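Local coordinates for FAD linked oxidase-like protein (Myceliophthora thermophila, PDB 5L6G) that oxidises the C1 hydroxyl of xylooligosaccharides and related sugars to lactones with a bicovalently bound FAD, passing the electrons to molecular oxygen to give hydrogen peroxide, at residues L347-L352 with H407-E412; M271-N276 with I379-G384. All coordinates share one frame; numbering follows the deposited sequence.

Both contacts lie in the eight-stranded antiparallel sheet of the oxidase and show how one sheet can be core on one face and sugar site on the other. Contact 1 pairs strands 341-349 and 409-417, contact 2 pairs 269-275 and 374-381; since 374-381 and 409-417 are neighbours, the two sit side by side, centres about 9 Å apart. Both are buried, though A351 is partly exposed. Contact 1 runs past its strand ends into loop and adds a side-chain hydroxyl pair to its backbone ladder, on the face toward helix 246-261. Contact 2 has two bridged pairs against three, packs aliphatic and methionine side chains toward that helix, and carries charge and water on its xylose face.

Contact 1 (L347-L352 with H407-E412); sequences LVTSAL and HLFLYE. With XYP (beta-D-xylopyranose), chain H.
Two first torsions bring the hydroxyls of T349 and Y411 together across this strand pair. OG1 of T349 stands between its own N and carbonyl carbon (chi1 77°), while the Y411 ring, with CG anti to the carbonyl carbon (chi1 -55°), runs along the neighbouring strand with L347 O at its edge, CD1 lying 3.6 Å from L347 CB and CE1 3.4 Å from T349 CG2. Y411 OH thus donates to T349 OG1 at 2.8 Å, the two side chains crossing nearly at right angles. OG1 in turn donates to S350 O at 2.7 Å, on a lone pair of that carbonyl, and CD1 of L352 meets the phenol oxygen. A phenylalanine in place of Y411 would probably leave T349 OG1 without its donor and the ring freer to shift against L352.

The antiparallel ladder is regular from L347-Y411, where Y411 N donates to L347 O at 2.8 Å, to V348-L410. At T349 a classic beta bulge breaks it, L408 and F409 both facing that residue: T349 O accepts from L408 N at 2.9 Å and from F409 N at 3.1 Å. On the other side of the sheet V348 CG2 packs on L410 CD1 at 3.7 Å. W253 of helix 246-261 and F436 adjoin the Y411 side. The buried hydroxyls are thus used in sequence, a directional chain on a largely apolar face, consistent with a firmly held strand, which continues to the substrate-binding E412.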
# COMPACT_ATOMS: atom_id res chain seq x y z
N LEU A 347 -3.88 -10.13 4.06
CA LEU A 347 -4.03 -10.49 5.43
C LEU A 347 -2.88 -9.89 6.21
O LEU A 347 -1.80 -9.62 5.68
CB LEU A 347 -3.96 -12.02 5.62
CG LEU A 347 -5.20 -12.89 5.60
CD1 LEU A 347 -4.74 -14.33 5.80
CD2 LEU A 347 -6.19 -12.53 6.67
N VAL A 348 -3.16 -9.70 7.49
CA VAL A 348 -2.16 -9.49 8.52
C VAL A 348 -2.47 -10.56 9.55
O VAL A 348 -3.64 -10.76 9.91
CB VAL A 348 -2.29 -8.11 9.16
CG1 VAL A 348 -1.30 -7.95 10.31
CG2 VAL A 348 -2.05 -7.03 8.10
N THR A 349 -1.46 -11.30 9.97
CA THR A 349 -1.68 -12.33 10.97
C THR A 349 -0.56 -12.29 12.02
O THR A 349 0.54 -11.76 11.80
CB THR A 349 -1.72 -13.77 10.39
OG1 THR A 349 -0.40 -14.24 10.09
CG2 THR A 349 -2.63 -13.95 9.18
N SER A 350 -0.88 -12.89 13.15
CA SER A 350 0.11 -13.30 14.13
C SER A 350 0.90 -14.48 13.58
O SER A 350 0.74 -14.86 12.42
CB SER A 350 -0.63 -13.73 15.40
OG SER A 350 -1.52 -14.80 15.10
N ALA A 351 1.75 -15.07 14.41
CA ALA A 351 2.23 -16.42 14.12
C ALA A 351 1.00 -17.33 13.95
O ALA A 351 -0.06 -17.08 14.51
CB ALA A 351 3.14 -16.93 15.21
N LEU A 352 1.15 -18.37 13.16
CA LEU A 352 0.05 -19.28 12.85
C LEU A 352 0.19 -20.56 13.66
O LEU A 352 1.26 -21.14 13.72
CB LEU A 352 0.08 -19.60 11.36
CG LEU A 352 -0.05 -18.38 10.44
CD1 LEU A 352 -0.05 -18.79 8.98
CD2 LEU A 352 -1.29 -17.61 10.78
N HIS A 407 1.13 -8.77 15.12
CA HIS A 407 1.18 -8.41 13.71
C HIS A 407 2.54 -8.79 13.20
O HIS A 407 3.45 -7.98 13.13
CB HIS A 407 0.86 -6.93 13.55
CG HIS A 407 -0.47 -6.59 14.13
ND1 HIS A 407 -0.64 -5.65 15.12
CD2 HIS A 407 -1.69 -7.14 13.92
CE1 HIS A 407 -1.92 -5.60 15.45
NE2 HIS A 407 -2.57 -6.48 14.73
N LEU A 408 2.65 -10.07 12.88
CA LEU A 408 3.93 -10.67 12.56
C LEU A 408 4.18 -10.74 11.06
O LEU A 408 5.33 -10.59 10.62
CB LEU A 408 3.94 -12.09 13.10
CG LEU A 408 5.30 -12.78 13.05
CD1 LEU A 408 6.36 -11.98 13.80
CD2 LEU A 408 5.17 -14.18 13.62
N PHE A 409 3.11 -11.01 10.31
CA PHE A 409 3.18 -11.23 8.86
C PHE A 409 2.14 -10.38 8.16
O PHE A 409 1.00 -10.26 8.62
CB PHE A 409 2.87 -12.69 8.48
CG PHE A 409 3.89 -13.68 8.95
CD1 PHE A 409 5.22 -13.52 8.62
CD2 PHE A 409 3.51 -14.77 9.71
CE1 PHE A 409 6.16 -14.44 9.03
CE2 PHE A 409 4.44 -15.67 10.15
CZ PHE A 409 5.77 -15.52 9.80
N LEU A 410 2.55 -9.84 7.03
CA LEU A 410 1.67 -9.19 6.07
C LEU A 410 1.68 -9.99 4.78
O LEU A 410 2.73 -10.43 4.29
CB LEU A 410 2.16 -7.78 5.82
CG LEU A 410 1.56 -6.95 4.71
CD1 LEU A 410 0.11 -6.68 5.06
CD2 LEU A 410 2.35 -5.65 4.53
N TYR A 411 0.50 -10.13 4.20
CA TYR A 411 0.33 -10.97 3.04
C TYR A 411 -0.33 -10.23 1.89
O TYR A 411 -1.26 -9.44 2.11
CB TYR A 411 -0.58 -12.14 3.35
CG TYR A 411 -0.21 -13.02 4.53
CD1 TYR A 411 -0.38 -12.57 5.84
CD2 TYR A 411 0.23 -14.31 4.33
CE1 TYR A 411 -0.12 -13.38 6.92
CE2 TYR A 411 0.49 -15.14 5.41
CZ TYR A 411 0.31 -14.68 6.70
OH TYR A 411 0.57 -15.49 7.78
N GLU A 412 0.15 -10.53 0.69
CA GLU A 412 -0.52 -10.16 -0.53
C GLU A 412 -0.83 -11.46 -1.27
O GLU A 412 0.08 -12.27 -1.50
CB GLU A 412 0.35 -9.27 -1.41
CG GLU A 412 -0.41 -8.75 -2.63
CD GLU A 412 0.44 -7.91 -3.56
OE1 GLU A 412 1.69 -7.84 -3.38
OE2 GLU A 412 -0.15 -7.33 -4.50
O1 XYP H . 3.74 -6.06 -2.45
C1 XYP H . 3.90 -5.69 -3.82
C2 XYP H . 5.17 -6.34 -4.37
C3 XYP H . 5.28 -6.15 -5.87
C4 XYP H . 4.00 -6.60 -6.56
C5 XYP H . 2.77 -5.93 -5.93
O2 XYP H . 6.29 -5.74 -3.72
O3 XYP H . 6.45 -6.81 -6.39
O4 XYP H . 4.02 -6.24 -7.94
O5 XYP H . 2.74 -6.10 -4.52

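Contact 2 (M271-N276 with I379-G384); sequences MRVLGN and IDMYGG. With XYP (beta-D-xylopyranose), chain H.
D380 OD1 accepts a hydrogen bond from a water at 2.6 Å, and the same water accepts from R272 NH1 at 2.9 Å, so a single bridge joins the two charged side chains across the strands. They lie side by side and point the same way, their planes turned 38° apart, and NH1 stays 5.1 Å from OD1, too far for a direct pairing. What touches D380 OD1 directly is the aliphatic part of the arginine, its CB at 3.4 Å. R272 CG sits between the backbone N and the carbonyl carbon (chi1 72°), and the chain then runs extended to NE, carrying the guanidinium to the sugar. There NH1 donates to O2 of the xylose at 2.8 Å, with both the sugar oxygen and the water in the plane of the group at its edge. Q283 of the adjoining strand accepts from NE and helps fix the rotation of the group; the nearby carboxylate is likely to steady its positive charge.

The opposite face is apolar. V273 and I379 run alongside each other, V273 CB to I379 CD1 at 4.1 Å, and M381, bent at its middle torsions, brings CB and CG against M271 O, its CG meeting M271 CB at 4.1 Å, all facing helix 246-261. Backbone bonds in both directions link V273 and I379, the N-O distance from I379 N to V273 O being 2.8 Å, while M381 N reaches M271 O. This two-faced antiparallel ladder, with a helix behind and substrate in front, forms part of the xylose site of this FAD-linked oxidase, where T154, E412 and Y451 also hydrogen-bond the sugar.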
# COMPACT_ATOMS: atom_id res chain seq x y z
N MET A 271 12.79 -8.66 4.25
CA MET A 271 12.62 -9.96 3.59
C MET A 271 11.16 -10.37 3.50
O MET A 271 10.36 -9.94 4.29
CB MET A 271 13.41 -11.03 4.31
CG MET A 271 13.64 -12.31 3.53
SD MET A 271 14.90 -13.37 4.24
CE MET A 271 14.39 -13.44 5.97
N ARG A 272 10.86 -11.20 2.50
CA ARG A 272 9.55 -11.77 2.30
C ARG A 272 9.68 -13.15 1.63
O ARG A 272 10.70 -13.46 1.02
CB ARG A 272 8.74 -10.88 1.38
CG ARG A 272 9.21 -10.92 -0.07
CD ARG A 272 8.61 -9.75 -0.86
NE ARG A 272 8.97 -9.78 -2.26
CZ ARG A 272 8.65 -8.85 -3.14
NH1 ARG A 272 7.96 -7.78 -2.75
NH2 ARG A 272 9.03 -8.97 -4.40
N VAL A 273 8.65 -13.95 1.78
CA VAL A 273 8.47 -15.12 0.94
C VAL A 273 7.64 -14.70 -0.25
O VAL A 273 6.60 -14.10 -0.07
CB VAL A 273 7.70 -16.24 1.68
CG1 VAL A 273 7.43 -17.40 0.75
CG2 VAL A 273 8.48 -16.70 2.91
N LEU A 274 8.12 -15.00 -1.45
CA LEU A 274 7.31 -14.95 -2.66
C LEU A 274 7.07 -16.38 -3.09
O LEU A 274 8.00 -17.13 -3.24
CB LEU A 274 8.04 -14.23 -3.79
CG LEU A 274 7.36 -14.27 -5.17
CD1 LEU A 274 5.99 -13.59 -5.11
CD2 LEU A 274 8.21 -13.63 -6.23
N GLY A 275 5.80 -16.74 -3.25
CA GLY A 275 5.42 -18.06 -3.70
C GLY A 275 4.55 -17.94 -4.92
O GLY A 275 3.72 -17.04 -5.00
N ASN A 276 4.78 -18.83 -5.88
CA ASN A 276 3.82 -19.05 -6.96
C ASN A 276 3.78 -20.54 -7.22
O ASN A 276 4.42 -21.30 -6.50
CB ASN A 276 4.18 -18.23 -8.21
CG ASN A 276 5.55 -18.55 -8.76
OD1 ASN A 276 5.87 -19.69 -9.06
ND2 ASN A 276 6.38 -17.51 -8.92
N ILE A 379 4.46 -13.26 1.58
CA ILE A 379 4.38 -13.24 3.02
C ILE A 379 5.54 -12.37 3.47
O ILE A 379 6.69 -12.79 3.40
CB ILE A 379 4.50 -14.65 3.67
CG1 ILE A 379 3.50 -15.62 3.04
CG2 ILE A 379 4.26 -14.58 5.17
CD1 ILE A 379 3.96 -17.05 3.06
N ASP A 380 5.23 -11.16 3.92
CA ASP A 380 6.29 -10.24 4.32
C ASP A 380 6.73 -10.57 5.72
O ASP A 380 5.90 -10.82 6.59
CB ASP A 380 5.78 -8.80 4.29
CG ASP A 380 5.61 -8.28 2.89
OD1 ASP A 380 6.55 -8.37 2.10
OD2 ASP A 380 4.55 -7.73 2.59
N MET A 381 8.05 -10.55 5.95
CA MET A 381 8.57 -10.60 7.31
C MET A 381 8.35 -9.21 7.92
O MET A 381 9.14 -8.31 7.75
CB MET A 381 10.07 -11.00 7.33
CG MET A 381 10.35 -12.33 6.65
SD MET A 381 9.55 -13.81 7.33
CE MET A 381 8.13 -13.94 6.26
N TYR A 382 7.25 -9.07 8.63
CA TYR A 382 6.67 -7.76 8.92
C TYR A 382 6.97 -7.28 10.33
O TYR A 382 7.35 -6.13 10.54
CB TYR A 382 5.16 -7.88 8.67
CG TYR A 382 4.32 -6.68 9.02
CD1 TYR A 382 3.83 -6.51 10.31
CD2 TYR A 382 4.02 -5.73 8.07
CE1 TYR A 382 3.06 -5.43 10.64
CE2 TYR A 382 3.23 -4.64 8.39
CZ TYR A 382 2.76 -4.49 9.68
OH TYR A 382 1.98 -3.41 9.99
N GLY A 383 6.78 -8.17 11.30
CA GLY A 383 6.83 -7.84 12.70
C GLY A 383 8.04 -8.44 13.41
O GLY A 383 9.12 -8.57 12.84
N GLY A 384 7.85 -8.77 14.68
CA GLY A 384 8.92 -9.29 15.49
C GLY A 384 9.71 -8.19 16.19
O GLY A 384 9.57 -7.02 15.87
O1 XYP H . 3.74 -6.06 -2.45
C1 XYP H . 3.90 -5.69 -3.82
C2 XYP H . 5.17 -6.34 -4.37
C3 XYP H . 5.28 -6.15 -5.87
C4 XYP H . 4.00 -6.60 -6.56
C5 XYP H . 2.77 -5.93 -5.93
O2 XYP H . 6.29 -5.74 -3.72
O3 XYP H . 6.45 -6.81 -6.39
O4 XYP H . 4.02 -6.24 -7.94
O5 XYP H . 2.74 -6.10 -4.52
O HOH W 1 11.04 -7.24 5.97
O HOH W 2 7.22 -7.06 -0.05